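Local coordinates for protein monooxygenase (Agrobacterium tumefaciens, PDB 2I7G) that probably catalyses flavin-dependent oxidation by molecular oxygen, as a TIM-barrel member of the luciferase-like monooxygenase family, at residues L26-D31 with A45-E50; E50-I55 with S82-A87; E70-D75 with I137-L142. One frame throughout, in Å; residues are numbered along the deposited sequence.

Contacts 1 and 2 lie side by side in the buried layer around the first strands of the barrel, their centres 7 Å apart, and both use helix 40-60, sharing Glu50. They differ in chemistry: contact 1 is polar, an arginine held to a turn at the end of strand 23-28 partly through a water, while contact 2 is apolar packing between two helices. A salt bridge from Arg47 to Glu54 joins them. Contact 3 is only partly buried, about 17 Å from contact 1 and 20 Å from contact 2 (centre to centre), and sets a histidine and an ionic network between a loop and a short helix. All three touch the second subunit.

Contact 1: L26-D31 with A45-E50; sequences LYTFAD and ARRLRE
Arg47 leaves helix 40-60 with CG trans to its own backbone N (chi1 -175°), and a bend at chi2 (66°) swings the rest of the chain into the turn made by Thr28, Ala30 and Asp31. There NE gives a weak bond to Asp31 O at 3.0 Å, with only 127° at the hydrogen, although the oxygen lies at the edge of the guanidinium and near its plane. One face of that group is covered by the backbone of Ala30, whose CA is 3.8 Å from Arg47 NH2. Thr28 slides past the arginine in the opposite direction. Its OG1 accepts from Ala30 N at 3.1 Å, closing an ST turn, and bonds to Ala335 O as well. A water ties the two charged groups together: it accepts from Arg47 NH2 at 2.8 Å and donates to Asp31 OD2 at 3.1 Å, so the opposite charges are linked without meeting. Each has a direct ionic partner elsewhere, Arg47 NH1 in Glu54 and Asp31 OD1 in Arg281. Strand 23-28, helix 40-60 and strand 65-68 make a beta-alpha-beta unit, and the turn held here leaves the C-terminal end of its first strand, the end of a TIM barrel where the active site is normally built.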
ATOM      1  N   LEU B  26     -16.947   8.872   7.525  1.00 21.16           N
ATOM      2  CA  LEU B  26     -17.546   7.854   6.643  1.00 20.03           C
ATOM      3  C   LEU B  26     -16.647   6.631   6.676  1.00 21.94           C
ATOM      4  O   LEU B  26     -15.436   6.766   6.913  1.00 21.21           O
ATOM      5  CB  LEU B  26     -17.569   8.314   5.182  1.00 21.91           C
ATOM      6  CG  LEU B  26     -18.614   9.400   4.850  1.00 24.40           C
ATOM      7  CD1 LEU B  26     -18.261  10.187   3.570  1.00 26.53           C
ATOM      8  CD2 LEU B  26     -19.992   8.755   4.789  1.00 26.58           C
ATOM      9  N   TYR B  27     -17.238   5.465   6.451  1.00 21.24           N
ATOM     10  CA  TYR B  27     -16.419   4.266   6.120  1.00 23.41           C
ATOM     11  C   TYR B  27     -17.105   3.418   5.074  1.00 23.06           C
ATOM     12  O   TYR B  27     -18.331   3.494   4.939  1.00 23.45           O
ATOM     13  CB  TYR B  27     -15.990   3.474   7.353  1.00 23.74           C
ATOM     14  CG  TYR B  27     -17.072   2.704   8.083  1.00 24.32           C
ATOM     15  CD1 TYR B  27     -17.053   1.300   8.109  1.00 26.70           C
ATOM     16  CD2 TYR B  27     -18.102   3.370   8.761  1.00 24.75           C
ATOM     17  CE1 TYR B  27     -18.026   0.587   8.804  1.00 26.51           C
ATOM     18  CE2 TYR B  27     -19.104   2.656   9.441  1.00 26.37           C
ATOM     19  CZ  TYR B  27     -19.056   1.266   9.443  1.00 26.97           C
ATOM     20  OH  TYR B  27     -20.026   0.565  10.124  1.00 27.64           O
ATOM     21  N   THR B  28     -16.346   2.598   4.344  1.00 22.59           N
ATOM     22  CA  THR B  28     -16.951   1.720   3.333  1.00 24.43           C
ATOM     23  C   THR B  28     -16.035   0.512   3.164  1.00 23.05           C
ATOM     24  O   THR B  28     -14.829   0.576   3.528  1.00 22.33           O
ATOM     25  CB  THR B  28     -17.217   2.463   1.986  1.00 24.79           C
ATOM     26  OG1 THR B  28     -17.819   1.584   1.005  1.00 25.74           O
ATOM     27  CG2 THR B  28     -15.910   3.004   1.398  1.00 26.23           C
ATOM     28  N   PHE B  29     -16.613  -0.538   2.573  1.00 22.81           N
ATOM     29  CA  PHE B  29     -15.900  -1.738   2.207  1.00 23.72           C
ATOM     30  C   PHE B  29     -15.601  -1.783   0.710  1.00 24.91           C
ATOM     31  O   PHE B  29     -14.888  -2.712   0.250  1.00 25.71           O
ATOM     32  CB  PHE B  29     -16.711  -2.992   2.608  1.00 24.01           C
ATOM     33  CG  PHE B  29     -16.990  -3.098   4.095  1.00 23.65           C
ATOM     34  CD1 PHE B  29     -16.214  -2.401   5.025  1.00 25.07           C
ATOM     35  CD2 PHE B  29     -18.026  -3.913   4.558  1.00 26.81           C
ATOM     36  CE1 PHE B  29     -16.443  -2.523   6.407  1.00 24.85           C
ATOM     37  CE2 PHE B  29     -18.289  -4.037   5.911  1.00 28.03           C
ATOM     38  CZ  PHE B  29     -17.510  -3.333   6.860  1.00 26.21           C
ATOM     39  N   ALA B  30     -16.148  -0.794  -0.027  1.00 23.56           N
ATOM     40  CA  ALA B  30     -15.929  -0.664  -1.465  1.00 24.66           C
ATOM     41  C   ALA B  30     -16.435  -1.930  -2.171  1.00 23.94           C
ATOM     42  O   ALA B  30     -15.689  -2.636  -2.863  1.00 23.55           O
ATOM     43  CB  ALA B  30     -14.436  -0.407  -1.762  1.00 23.61           C
ATOM     44  N   ASP B  31     -17.727  -2.188  -1.985  1.00 23.80           N
ATOM     45  CA  ASP B  31     -18.483  -3.263  -2.660  1.00 24.92           C
ATOM     46  C   ASP B  31     -18.430  -3.084  -4.173  1.00 24.33           C
ATOM     47  O   ASP B  31     -18.486  -1.967  -4.685  1.00 23.97           O
ATOM     48  CB  ASP B  31     -19.955  -3.196  -2.197  1.00 26.02           C
ATOM     49  CG  ASP B  31     -20.100  -3.050  -0.658  1.00 29.68           C
ATOM     50  OD1 ASP B  31     -20.964  -3.742  -0.079  1.00 32.87           O
ATOM     51  OD2 ASP B  31     -19.353  -2.275  -0.010  1.00 36.54           O
ATOM     52  N   ALA B  45     -11.503  -1.335 -11.227  1.00 20.73           N
ATOM     53  CA  ALA B  45     -10.887  -0.053 -11.639  1.00 21.70           C
ATOM     54  C   ALA B  45     -11.930   1.068 -11.473  1.00 21.99           C
ATOM     55  O   ALA B  45     -11.650   2.103 -10.842  1.00 22.32           O
ATOM     56  CB  ALA B  45     -10.354  -0.148 -13.104  1.00 21.60           C
ATOM     57  N   ARG B  46     -13.137   0.849 -11.969  0.60 21.46           N
ATOM     58  CA  ARG B  46     -14.191   1.853 -11.835  0.60 22.34           C
ATOM     59  C   ARG B  46     -14.560   2.070 -10.365  0.60 21.53           C
ATOM     60  O   ARG B  46     -14.757   3.201  -9.928  0.60 22.06           O
ATOM     61  CB  ARG B  46     -15.425   1.444 -12.618  0.60 22.27           C
ATOM     62  CG  ARG B  46     -16.539   2.486 -12.703  0.60 24.67           C
ATOM     63  CD  ARG B  46     -17.765   1.896 -13.435  0.60 24.03           C
ATOM     64  NE  ARG B  46     -17.353   0.905 -14.435  0.60 32.60           N
ATOM     65  CZ  ARG B  46     -17.662  -0.389 -14.405  0.60 32.85           C
ATOM     66  NH1 ARG B  46     -18.421  -0.866 -13.437  0.60 37.02           N
ATOM     67  NH2 ARG B  46     -17.208  -1.200 -15.351  0.60 33.85           N
ATOM     68  N   ARG B  47     -14.675   0.983  -9.602  1.00 21.60           N
ATOM     69  CA  ARG B  47     -15.015   1.148  -8.179  1.00 21.84           C
ATOM     70  C   ARG B  47     -13.975   2.000  -7.444  1.00 22.48           C
ATOM     71  O   ARG B  47     -14.333   2.878  -6.631  1.00 20.28           O
ATOM     72  CB  ARG B  47     -15.215  -0.193  -7.468  1.00 21.20           C
ATOM     73  CG  ARG B  47     -15.698  -0.011  -6.021  1.00 20.77           C
ATOM     74  CD  ARG B  47     -17.138   0.614  -5.943  1.00 21.08           C
ATOM     75  NE  ARG B  47     -17.639   0.959  -4.589  1.00 24.30           N
ATOM     76  CZ  ARG B  47     -17.373   2.118  -3.956  1.00 25.30           C
ATOM     77  NH1 ARG B  47     -16.601   3.058  -4.527  1.00 26.99           N
ATOM     78  NH2 ARG B  47     -17.890   2.372  -2.757  1.00 27.05           N
ATOM     79  N   LEU B  48     -12.693   1.782  -7.742  1.00 21.70           N
ATOM     80  CA  LEU B  48     -11.656   2.533  -7.015  1.00 21.55           C
ATOM     81  C   LEU B  48     -11.621   4.010  -7.470  1.00 21.49           C
ATOM     82  O   LEU B  48     -11.364   4.899  -6.669  1.00 22.06           O
ATOM     83  CB  LEU B  48     -10.300   1.853  -7.179  1.00 21.82           C
ATOM     84  CG  LEU B  48     -10.185   0.554  -6.358  1.00 22.10           C
ATOM     85  CD1 LEU B  48      -8.745   0.044  -6.530  1.00 25.45           C
ATOM     86  CD2 LEU B  48     -10.471   0.813  -4.840  1.00 23.46           C
ATOM     87  N   ARG B  49     -11.850   4.258  -8.758  0.50 21.61           N
ATOM     88  CA  ARG B  49     -11.976   5.638  -9.231  0.50 22.80           C
ATOM     89  C   ARG B  49     -13.125   6.333  -8.478  0.50 22.41           C
ATOM     90  O   ARG B  49     -12.947   7.436  -7.927  0.50 22.09           O
ATOM     91  CB  ARG B  49     -12.175   5.701 -10.754  0.50 22.72           C
ATOM     92  CG  ARG B  49     -12.767   7.043 -11.229  0.50 23.91           C
ATOM     93  CD  ARG B  49     -12.629   7.316 -12.721  0.50 24.60           C
ATOM     94  NE  ARG B  49     -13.217   6.278 -13.563  0.50 29.37           N
ATOM     95  CZ  ARG B  49     -14.512   5.995 -13.652  0.50 30.89           C
ATOM     96  NH1 ARG B  49     -15.402   6.662 -12.931  0.50 31.36           N
ATOM     97  NH2 ARG B  49     -14.915   5.031 -14.477  0.50 31.14           N
ATOM     98  N   GLU B  50     -14.281   5.668  -8.410  1.00 21.94           N
ATOM     99  CA  GLU B  50     -15.430   6.208  -7.676  1.00 21.95           C
ATOM    100  C   GLU B  50     -15.117   6.418  -6.175  1.00 21.43           C
ATOM    101  O   GLU B  50     -15.476   7.467  -5.590  1.00 22.22           O
ATOM    102  CB  GLU B  50     -16.633   5.284  -7.871  1.00 20.82           C
ATOM    103  CG  GLU B  50     -17.302   5.476  -9.200  1.00 25.26           C
ATOM    104  CD  GLU B  50     -18.306   4.355  -9.521  1.00 30.54           C
ATOM    105  OE1 GLU B  50     -18.418   3.348  -8.756  1.00 34.55           O
ATOM    106  OE2 GLU B  50     -18.924   4.475 -10.598  1.00 35.48           O
TER
HETATM  107  O   HOH W   1     -19.535   0.387  -1.639  1.00 32.66           O

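Contact 2: E50-I55 with S82-A87; sequences ELLEEI and STVLAA
Val84 sets one methyl, CG1, in the notch formed by the ends of two leucines on segment 50-55 of helix 40-60 and meets them from two directions roughly at right angles. With CG1 anti to the backbone N (chi1 -176°), that branch is directed at Leu51 and Leu52, while CG2 packs on Leu48, one turn earlier on the same helix. Leu51 also has its CG trans to the backbone N, which carries CD2 across the gap to 3.9 Å from Val84 CG1; the two side chains cross obliquely, methyl against methyl. Leu52 arrives at a similar slant one residue later and spreads its two methyls over one turn of the neighbouring helix, with CD2 at 4.2 Å from Val84 CG1 and CD1 reaching the small side chain of Ala87, 4.2 Å from its CB. CD1 also rests on the backbone there, 3.9 Å from Ala87 C. Leu52 has two deposited conformers, so its part of the packing holds for one and is less certain. The helices are the first two of the layer that wraps a TIM barrel, and they lean on the same strand: Leu51 and Val84 both touch Leu68 of strand 65-68, while Ile55 touches Phe66. The local axes cross at -58° and come no closer than 10.8 Å, a separation at which the side chains meet mainly by their outer methyls, with no hydrogen bond between the segments. Helix 81-89 also faces the dimer partner, where Val84 packs on Thr118 and Ala87 on Ala86, both of the second subunit.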
ATOM      1  N   GLU B  50     -14.281   5.668  -8.410  1.00 21.94           N
ATOM      2  CA  GLU B  50     -15.430   6.208  -7.676  1.00 21.95           C
ATOM      3  C   GLU B  50     -15.117   6.418  -6.175  1.00 21.43           C
ATOM      4  O   GLU B  50     -15.476   7.467  -5.590  1.00 22.22           O
ATOM      5  CB  GLU B  50     -16.633   5.284  -7.871  1.00 20.82           C
ATOM      6  CG  GLU B  50     -17.302   5.476  -9.200  1.00 25.26           C
ATOM      7  CD  GLU B  50     -18.306   4.355  -9.521  1.00 30.54           C
ATOM      8  OE1 GLU B  50     -18.418   3.348  -8.756  1.00 34.55           O
ATOM      9  OE2 GLU B  50     -18.924   4.475 -10.598  1.00 35.48           O
ATOM     10  N   LEU B  51     -14.416   5.450  -5.576  1.00 20.69           N
ATOM     11  CA  LEU B  51     -14.068   5.555  -4.163  1.00 21.63           C
ATOM     12  C   LEU B  51     -13.195   6.792  -3.903  1.00 22.09           C
ATOM     13  O   LEU B  51     -13.422   7.526  -2.921  1.00 22.10           O
ATOM     14  CB  LEU B  51     -13.331   4.287  -3.720  1.00 21.10           C
ATOM     15  CG  LEU B  51     -12.872   4.231  -2.245  1.00 22.19           C
ATOM     16  CD1 LEU B  51     -14.093   4.324  -1.296  1.00 25.39           C
ATOM     17  CD2 LEU B  51     -12.109   2.912  -2.083  1.00 22.98           C
ATOM     18  N   LEU B  52     -12.184   6.992  -4.751  0.50 22.17           N
ATOM     19  CA  LEU B  52     -11.319   8.152  -4.625  0.50 22.47           C
ATOM     20  C   LEU B  52     -12.154   9.418  -4.701  0.50 22.55           C
ATOM     21  O   LEU B  52     -11.958  10.315  -3.897  0.50 22.15           O
ATOM     22  CB  LEU B  52     -10.170   8.141  -5.647  0.50 23.90           C
ATOM     23  CG  LEU B  52      -8.832   7.525  -5.156  0.50 23.86           C
ATOM     24  CD1 LEU B  52      -8.154   8.382  -4.086  0.50 26.71           C
ATOM     25  CD2 LEU B  52      -8.983   6.070  -4.668  0.50 23.55           C
ATOM     26  N   GLU B  53     -13.099   9.474  -5.645  1.00 22.74           N
ATOM     27  CA  GLU B  53     -13.993  10.631  -5.746  1.00 24.50           C
ATOM     28  C   GLU B  53     -14.787  10.850  -4.443  1.00 23.62           C
ATOM     29  O   GLU B  53     -14.957  11.997  -4.029  1.00 24.38           O
ATOM     30  CB  GLU B  53     -14.937  10.492  -6.926  1.00 24.11           C
ATOM     31  CG  GLU B  53     -14.226  10.629  -8.294  1.00 25.27           C
ATOM     32  CD  GLU B  53     -15.208  10.450  -9.459  1.00 30.73           C
ATOM     33  OE1 GLU B  53     -16.431  10.239  -9.191  1.00 35.92           O
ATOM     34  OE2 GLU B  53     -14.770  10.562 -10.639  1.00 35.71           O
ATOM     35  N   GLU B  54     -15.265   9.765  -3.832  1.00 23.91           N
ATOM     36  CA  GLU B  54     -15.957   9.837  -2.522  1.00 24.59           C
ATOM     37  C   GLU B  54     -15.046  10.489  -1.493  1.00 23.24           C
ATOM     38  O   GLU B  54     -15.495  11.357  -0.753  1.00 22.21           O
ATOM     39  CB  GLU B  54     -16.351   8.453  -1.949  1.00 24.97           C
ATOM     40  CG  GLU B  54     -17.350   7.658  -2.787  1.00 28.99           C
ATOM     41  CD  GLU B  54     -17.560   6.215  -2.231  1.00 29.21           C
ATOM     42  OE1 GLU B  54     -17.637   5.276  -3.060  1.00 29.29           O
ATOM     43  OE2 GLU B  54     -17.631   6.055  -0.971  1.00 31.01           O
ATOM     44  N   ILE B  55     -13.810   9.988  -1.392  1.00 22.68           N
ATOM     45  CA  ILE B  55     -12.870  10.455  -0.337  1.00 22.05           C
ATOM     46  C   ILE B  55     -12.501  11.917  -0.580  1.00 22.77           C
ATOM     47  O   ILE B  55     -12.484  12.733   0.356  1.00 21.22           O
ATOM     48  CB  ILE B  55     -11.601   9.554  -0.279  1.00 22.37           C
ATOM     49  CG1 ILE B  55     -12.017   8.131   0.085  1.00 23.37           C
ATOM     50  CG2 ILE B  55     -10.642  10.069   0.809  1.00 22.89           C
ATOM     51  CD1 ILE B  55     -10.910   7.052  -0.172  1.00 22.98           C
ATOM     52  N   SER B  82      -4.535  -0.021   3.313  1.00 22.50           N
ATOM     53  CA  SER B  82      -3.396   0.923   3.306  1.00 22.53           C
ATOM     54  C   SER B  82      -2.989   1.341   1.879  1.00 22.61           C
ATOM     55  O   SER B  82      -2.617   2.509   1.646  1.00 23.13           O
ATOM     56  CB  SER B  82      -2.194   0.304   4.055  1.00 21.92           C
ATOM     57  OG  SER B  82      -1.767  -0.919   3.450  1.00 22.62           O
ATOM     58  N   THR B  83      -3.049   0.397   0.931  1.00 21.61           N
ATOM     59  CA  THR B  83      -2.662   0.692  -0.460  1.00 21.33           C
ATOM     60  C   THR B  83      -3.591   1.781  -1.049  1.00 22.23           C
ATOM     61  O   THR B  83      -3.144   2.762  -1.646  1.00 21.86           O
ATOM     62  CB  THR B  83      -2.632  -0.599  -1.338  1.00 21.93           C
ATOM     63  OG1 THR B  83      -1.824  -1.616  -0.682  1.00 20.77           O
ATOM     64  CG2 THR B  83      -2.062  -0.284  -2.734  1.00 19.99           C
ATOM     65  N   VAL B  84      -4.902   1.597  -0.865  1.00 21.87           N
ATOM     66  CA  VAL B  84      -5.853   2.586  -1.314  1.00 21.42           C
ATOM     67  C   VAL B  84      -5.742   3.940  -0.544  1.00 20.77           C
ATOM     68  O   VAL B  84      -5.846   5.020  -1.181  1.00 19.87           O
ATOM     69  CB  VAL B  84      -7.317   2.009  -1.324  1.00 20.54           C
ATOM     70  CG1 VAL B  84      -8.237   3.065  -1.898  1.00 21.40           C
ATOM     71  CG2 VAL B  84      -7.394   0.717  -2.186  1.00 21.08           C
ATOM     72  N   LEU B  85      -5.490   3.887   0.766  1.00 21.23           N
ATOM     73  CA  LEU B  85      -5.385   5.106   1.605  1.00 20.99           C
ATOM     74  C   LEU B  85      -4.173   5.922   1.157  1.00 20.97           C
ATOM     75  O   LEU B  85      -4.174   7.141   1.270  1.00 20.55           O
ATOM     76  CB  LEU B  85      -5.317   4.785   3.110  1.00 21.05           C
ATOM     77  CG  LEU B  85      -6.627   4.149   3.668  1.00 22.81           C
ATOM     78  CD1 LEU B  85      -6.413   3.663   5.086  1.00 25.48           C
ATOM     79  CD2 LEU B  85      -7.866   5.145   3.537  1.00 23.11           C
ATOM     80  N   ALA B  86      -3.125   5.246   0.688  1.00 20.36           N
ATOM     81  CA  ALA B  86      -1.960   5.970   0.098  1.00 21.67           C
ATOM     82  C   ALA B  86      -2.377   6.873  -1.047  1.00 20.77           C
ATOM     83  O   ALA B  86      -1.911   8.022  -1.174  1.00 22.06           O
ATOM     84  CB  ALA B  86      -0.877   4.990  -0.372  1.00 21.97           C
ATOM     85  N   ALA B  87      -3.218   6.330  -1.934  1.00 21.35           N
ATOM     86  CA  ALA B  87      -3.729   7.140  -3.043  1.00 21.47           C
ATOM     87  C   ALA B  87      -4.608   8.301  -2.509  1.00 20.69           C
ATOM     88  O   ALA B  87      -4.530   9.440  -2.983  1.00 20.91           O
ATOM     89  CB  ALA B  87      -4.492   6.256  -3.999  1.00 21.35           C
TER

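Contact 3: E70-D75 with I137-L142; sequences EHHRPD and IESYPL
His72 and Ser139 bring the two backbones closest, their CA atoms 6.1 Å apart, where the irregular loop 70-75 passes helix 136-143, whose regular hydrogen bonding is broken around Pro141, Leu142 N turning to Ser139 O instead. The imidazole of His72 rests against the helix, where Ser139 CB and Leu142 CD2 meet it from the same side of its plane. Ser139 CB lies 3.9 Å from His72 CD2, and Leu142 crosses the histidine at about a right angle, bringing its CD2 to 3.7 Å from His72 ND1; both meet the ring obliquely. The ring's rotation is fixed at its nitrogens. NE2 donates almost straight (176°) to Glu70 OE2 at 2.7 Å, in the plane of the ring and onto the anti lone pair of the carboxylate, while ND1 bonds to Gln114 of the second subunit. Glu70 OE2 also pairs with Arg111 of the second subunit, and OE1 with Val103 N, so the carboxylate that positions the histidine is itself held through both oxygens.

Further along, Arg73 grips Asp75 side-on: NE meets Asp75 OD1 at 3.0 Å and NH2 meets Asp75 OD2 at 2.7 Å, each on a syn lone pair and close to the guanidinium plane. Its remaining nitrogen, NH1, faces exposed Glu138, but at 3.9 Å from Glu138 OE1 this is a long salt bridge, with guanidinium and carboxylate planes 50° apart. The loop runs from strand 65-68 to helix 81-89, and helix 136-143 follows strand 127-131; strand 96-99 stands between those two strands in the barrel. Next to Ser139, Tyr140 packs against helix 150-166, while Phe143 meets the His72 ring edge-to-face and Leu142 touches Val185 of the second subunit.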
ATOM      1  N   GLU B  70     -11.051  -4.006   5.215  1.00 25.24           N
ATOM      2  CA  GLU B  70     -10.364  -5.098   4.510  1.00 23.82           C
ATOM      3  C   GLU B  70     -11.301  -6.289   4.346  1.00 23.88           C
ATOM      4  O   GLU B  70     -11.833  -6.793   5.334  1.00 23.24           O
ATOM      5  CB  GLU B  70      -9.175  -5.560   5.371  1.00 23.41           C
ATOM      6  CG  GLU B  70      -8.381  -6.749   4.780  1.00 22.63           C
ATOM      7  CD  GLU B  70      -7.314  -7.320   5.728  1.00 24.39           C
ATOM      8  OE1 GLU B  70      -7.060  -6.726   6.823  1.00 24.47           O
ATOM      9  OE2 GLU B  70      -6.759  -8.379   5.364  1.00 25.58           O
ATOM     10  N   HIS B  71     -11.470  -6.751   3.114  1.00 23.33           N
ATOM     11  CA  HIS B  71     -12.210  -7.998   2.802  1.00 23.65           C
ATOM     12  C   HIS B  71     -11.502  -8.833   1.738  1.00 24.64           C
ATOM     13  O   HIS B  71     -10.675  -8.301   1.000  1.00 22.85           O
ATOM     14  CB  HIS B  71     -13.645  -7.689   2.367  1.00 24.15           C
ATOM     15  CG  HIS B  71     -14.466  -7.121   3.487  1.00 23.99           C
ATOM     16  ND1 HIS B  71     -15.293  -7.897   4.285  1.00 30.40           N
ATOM     17  CD2 HIS B  71     -14.523  -5.868   3.986  1.00 24.44           C
ATOM     18  CE1 HIS B  71     -15.822  -7.130   5.229  1.00 27.78           C
ATOM     19  NE2 HIS B  71     -15.377  -5.896   5.065  1.00 30.55           N
ATOM     20  N   HIS B  72     -11.826 -10.145   1.684  1.00 23.52           N
ATOM     21  CA  HIS B  72     -11.173 -11.099   0.785  1.00 24.22           C
ATOM     22  C   HIS B  72     -12.240 -11.915   0.047  1.00 25.57           C
ATOM     23  O   HIS B  72     -12.390 -13.132   0.259  1.00 25.85           O
ATOM     24  CB  HIS B  72     -10.202 -11.981   1.587  1.00 24.38           C
ATOM     25  CG  HIS B  72      -9.091 -11.190   2.194  1.00 23.78           C
ATOM     26  ND1 HIS B  72      -7.924 -10.916   1.514  1.00 25.51           N
ATOM     27  CD2 HIS B  72      -8.982 -10.568   3.397  1.00 23.67           C
ATOM     28  CE1 HIS B  72      -7.133 -10.181   2.277  1.00 23.88           C
ATOM     29  NE2 HIS B  72      -7.762  -9.939   3.419  1.00 23.59           N
ATOM     30  N   ARG B  73     -12.982 -11.237  -0.826  1.00 25.42           N
ATOM     31  CA  ARG B  73     -14.144 -11.844  -1.488  1.00 26.11           C
ATOM     32  C   ARG B  73     -14.376 -11.160  -2.829  1.00 25.95           C
ATOM     33  O   ARG B  73     -14.014  -9.991  -2.998  1.00 25.45           O
ATOM     34  CB  ARG B  73     -15.375 -11.653  -0.607  1.00 26.81           C
ATOM     35  CG  ARG B  73     -15.550 -12.739   0.382  1.00 33.15           C
ATOM     36  CD  ARG B  73     -16.694 -12.465   1.322  1.00 40.02           C
ATOM     37  NE  ARG B  73     -17.842 -11.809   0.699  1.00 43.83           N
ATOM     38  CZ  ARG B  73     -19.080 -11.968   1.138  1.00 48.78           C
ATOM     39  NH1 ARG B  73     -19.302 -12.786   2.162  1.00 49.79           N
ATOM     40  NH2 ARG B  73     -20.092 -11.324   0.563  1.00 50.33           N
ATOM     41  N   PRO B  74     -14.983 -11.873  -3.787  1.00 26.60           N
ATOM     42  CA  PRO B  74     -15.144 -11.249  -5.099  1.00 26.60           C
ATOM     43  C   PRO B  74     -16.010 -10.001  -5.076  1.00 26.91           C
ATOM     44  O   PRO B  74     -15.906  -9.199  -5.985  1.00 28.55           O
ATOM     45  CB  PRO B  74     -15.796 -12.363  -5.972  1.00 27.45           C
ATOM     46  CG  PRO B  74     -16.301 -13.380  -5.013  1.00 28.13           C
ATOM     47  CD  PRO B  74     -15.496 -13.260  -3.737  1.00 27.09           C
ATOM     48  N   ASP B  75     -16.846  -9.809  -4.051  1.00 25.89           N
ATOM     49  CA  ASP B  75     -17.706  -8.644  -4.073  1.00 26.29           C
ATOM     50  C   ASP B  75     -17.151  -7.420  -3.329  1.00 24.29           C
ATOM     51  O   ASP B  75     -17.912  -6.473  -3.057  1.00 24.39           O
ATOM     52  CB  ASP B  75     -19.110  -8.976  -3.574  1.00 28.25           C
ATOM     53  CG  ASP B  75     -19.122  -9.636  -2.198  1.00 32.69           C
ATOM     54  OD1 ASP B  75     -18.099 -10.157  -1.747  1.00 36.66           O
ATOM     55  OD2 ASP B  75     -20.208  -9.688  -1.584  1.00 37.03           O
ATOM     56  N   ILE B 137     -13.304 -14.901   9.965  1.00 30.87           N
ATOM     57  CA  ILE B 137     -13.813 -16.277   9.928  1.00 33.80           C
ATOM     58  C   ILE B 137     -13.879 -16.765   8.502  1.00 35.32           C
ATOM     59  O   ILE B 137     -13.648 -17.950   8.230  1.00 36.39           O
ATOM     60  CB  ILE B 137     -15.204 -16.418  10.643  1.00 34.14           C
ATOM     61  CG1 ILE B 137     -15.649 -17.873  10.661  1.00 34.51           C
ATOM     62  CG2 ILE B 137     -16.267 -15.507  10.004  1.00 35.17           C
ATOM     63  CD1 ILE B 137     -16.659 -18.143  11.699  1.00 37.83           C
ATOM     64  N   GLU B 138     -14.185 -15.838   7.602  1.00 36.12           N
ATOM     65  CA  GLU B 138     -14.277 -16.154   6.178  1.00 37.22           C
ATOM     66  C   GLU B 138     -12.902 -16.179   5.519  1.00 35.66           C
ATOM     67  O   GLU B 138     -12.665 -17.011   4.617  1.00 36.33           O
ATOM     68  CB  GLU B 138     -15.225 -15.178   5.431  1.00 38.85           C
ATOM     69  CG  GLU B 138     -16.730 -15.406   5.733  1.00 46.03           C
ATOM     70  CD  GLU B 138     -17.628 -15.654   4.474  1.00 55.48           C
ATOM     71  OE1 GLU B 138     -18.884 -15.742   4.637  1.00 56.45           O
ATOM     72  OE2 GLU B 138     -17.087 -15.790   3.336  1.00 58.86           O
ATOM     73  N   SER B 139     -11.973 -15.356   6.018  0.50 34.22           N
ATOM     74  CA  SER B 139     -10.654 -15.106   5.368  0.50 32.87           C
ATOM     75  C   SER B 139      -9.355 -15.714   6.001  0.50 32.41           C
ATOM     76  O   SER B 139      -8.245 -15.620   5.428  0.50 32.59           O
ATOM     77  CB  SER B 139     -10.470 -13.601   5.265  0.50 32.81           C
ATOM     78  OG  SER B 139     -10.497 -13.031   6.559  0.50 31.42           O
ATOM     79  N   TYR B 140      -9.475 -16.316   7.179  0.50 30.61           N
ATOM     80  CA  TYR B 140      -8.342 -17.011   7.809  0.50 28.89           C
ATOM     81  C   TYR B 140      -7.713 -18.132   6.954  0.50 28.34           C
ATOM     82  O   TYR B 140      -6.498 -18.336   7.006  0.50 28.19           O
ATOM     83  CB  TYR B 140      -8.776 -17.589   9.159  0.50 28.61           C
ATOM     84  CG  TYR B 140      -8.362 -16.797  10.383  0.50 27.84           C
ATOM     85  CD1 TYR B 140      -8.171 -15.411  10.329  0.50 27.06           C
ATOM     86  CD2 TYR B 140      -8.200 -17.436  11.614  0.50 27.95           C
ATOM     87  CE1 TYR B 140      -7.796 -14.698  11.457  0.50 27.19           C
ATOM     88  CE2 TYR B 140      -7.840 -16.730  12.751  0.50 27.02           C
ATOM     89  CZ  TYR B 140      -7.637 -15.363  12.661  0.50 27.82           C
ATOM     90  OH  TYR B 140      -7.282 -14.663  13.784  0.50 27.79           O
ATOM     91  N   PRO B 141      -8.539 -18.899   6.198  1.00 27.81           N
ATOM     92  CA  PRO B 141      -7.955 -19.959   5.360  1.00 27.72           C
ATOM     93  C   PRO B 141      -6.954 -19.446   4.328  1.00 27.29           C
ATOM     94  O   PRO B 141      -6.048 -20.174   3.937  1.00 27.52           O
ATOM     95  CB  PRO B 141      -9.173 -20.536   4.641  1.00 28.15           C
ATOM     96  CG  PRO B 141     -10.276 -20.292   5.533  1.00 28.60           C
ATOM     97  CD  PRO B 141     -10.020 -18.928   6.095  1.00 27.89           C
ATOM     98  N   LEU B 142      -7.103 -18.201   3.899  1.00 26.61           N
ATOM     99  CA  LEU B 142      -6.183 -17.655   2.894  1.00 26.89           C
ATOM    100  C   LEU B 142      -4.785 -17.445   3.471  1.00 27.34           C
ATOM    101  O   LEU B 142      -3.781 -17.499   2.747  1.00 26.93           O
ATOM    102  CB  LEU B 142      -6.749 -16.333   2.321  1.00 26.39           C
ATOM    103  CG  LEU B 142      -5.944 -15.573   1.260  1.00 26.67           C
ATOM    104  CD1 LEU B 142      -5.480 -16.511   0.105  1.00 24.02           C
ATOM    105  CD2 LEU B 142      -6.723 -14.290   0.757  1.00 26.09           C
TER